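Local coordinates for polyhedrin (PDB 4ZQX), which forms the crystalline matrix of cypovirus polyhedra, the protein crystals that encase virus particles, and binds ATP, at residues S126-Q129 and S134-R137. Sequence-based numbering, arbitrary orientation.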
# COMPACT_ATOMS: atom_id res chain seq x y z
N SER A 126 -13.87 9.84 9.57
CA SER A 126 -13.79 10.15 11.00
C SER A 126 -15.08 9.71 11.67
O SER A 126 -16.17 10.01 11.16
CB SER A 126 -13.61 11.65 11.22
OG SER A 126 -12.37 12.09 10.72
N MET A 127 -14.97 9.02 12.80
CA MET A 127 -16.15 8.48 13.47
C MET A 127 -16.94 9.56 14.20
O MET A 127 -16.38 10.36 14.94
CB MET A 127 -15.75 7.40 14.48
CG MET A 127 -16.95 6.67 15.04
SD MET A 127 -16.47 5.41 16.22
CE MET A 127 -15.82 4.18 15.09
N ARG A 128 -18.25 9.56 13.99
CA ARG A 128 -19.14 10.47 14.68
C ARG A 128 -20.55 9.92 14.48
O ARG A 128 -20.73 8.94 13.74
CB ARG A 128 -19.03 11.89 14.11
CG ARG A 128 -19.22 11.95 12.64
CD ARG A 128 -19.34 13.39 12.13
NE ARG A 128 -18.25 14.23 12.56
CZ ARG A 128 -18.37 15.32 13.33
NH1 ARG A 128 -19.55 15.73 13.77
NH2 ARG A 128 -17.28 16.00 13.64
N GLN A 129 -21.53 10.52 15.15
CA GLN A 129 -22.91 10.04 15.07
C GLN A 129 -23.37 10.03 13.61
O GLN A 129 -24.01 9.09 13.16
CB GLN A 129 -23.86 10.91 15.90
CG GLN A 129 -25.34 10.54 15.72
CD GLN A 129 -26.27 11.39 16.56
OE1 GLN A 129 -26.01 12.57 16.78
NE2 GLN A 129 -27.36 10.80 17.02
N SER A 134 -17.76 16.17 4.53
CA SER A 134 -17.38 17.53 4.91
C SER A 134 -16.62 17.58 6.22
O SER A 134 -15.84 18.51 6.45
CB SER A 134 -18.61 18.43 5.04
OG SER A 134 -19.19 18.70 3.79
N LEU A 135 -16.85 16.60 7.08
CA LEU A 135 -16.27 16.55 8.43
C LEU A 135 -15.40 15.32 8.60
O LEU A 135 -15.67 14.46 9.44
CB LEU A 135 -17.37 16.55 9.49
CG LEU A 135 -18.29 17.78 9.54
CD1 LEU A 135 -19.39 17.58 10.57
CD2 LEU A 135 -17.49 19.03 9.87
N ASP A 136 -14.36 15.24 7.80
CA ASP A 136 -13.47 14.09 7.76
C ASP A 136 -12.04 14.63 7.87
O ASP A 136 -11.62 15.48 7.08
CB ASP A 136 -13.70 13.32 6.45
CG ASP A 136 -12.86 12.07 6.34
OD1 ASP A 136 -12.74 11.31 7.33
OD2 ASP A 136 -12.29 11.83 5.24
N ARG A 137 -11.30 14.14 8.85
CA ARG A 137 -9.98 14.68 9.17
C ARG A 137 -9.12 13.58 9.78
O ARG A 137 -9.63 12.48 10.03
CB ARG A 137 -10.09 15.90 10.11
CG ARG A 137 -10.96 15.70 11.35
CD ARG A 137 -10.21 15.08 12.53
NE ARG A 137 -9.03 15.86 12.90
CZ ARG A 137 -9.03 16.97 13.63
NH1 ARG A 137 -10.16 17.47 14.12
NH2 ARG A 137 -7.88 17.59 13.87
O HOH W 1 -17.31 11.95 9.34
O HOH W 2 -15.16 15.11 12.31
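Leu135 CD1 sits over one face of the Arg128 guanidinium, 3.6 Å above its plane and centred on it, while a water lies in plane at the edge. That water accepts from Arg128 NH2 at 2.7 Å and donates to Leu135 O, so the leucine meets the arginine through both methyl and carbonyl. The two side chains cross at about a right angle, the arginine chain being bent at chi3. A second water is close enough to donate to Ser126 O or Leu135 O, perhaps not both.

Ser126 N donates to Asp136 OD1 (2.9 Å, 151° at the hydrogen), meeting that oxygen nearly along its C-O axis, and Ser126 OG accepts from Arg137 N at 3.0 Å, almost straight (170°). Asp136 points its CG opposite its own backbone N (chi1 -178°), carrying OD1 to the serine; Arg120 forms a salt bridge with the same oxygen, and Asn26 of a second subunit hydrogen-bonds OD2.

Both segments belong to the surface loop between strands 116-120 and 150-152. Ser126 and Met127 pack against strand 116-120, whereas Leu135 and Asp136 rest on Ala19 and Ala46 of the second subunit, so this part of the loop lies at a subunit interface.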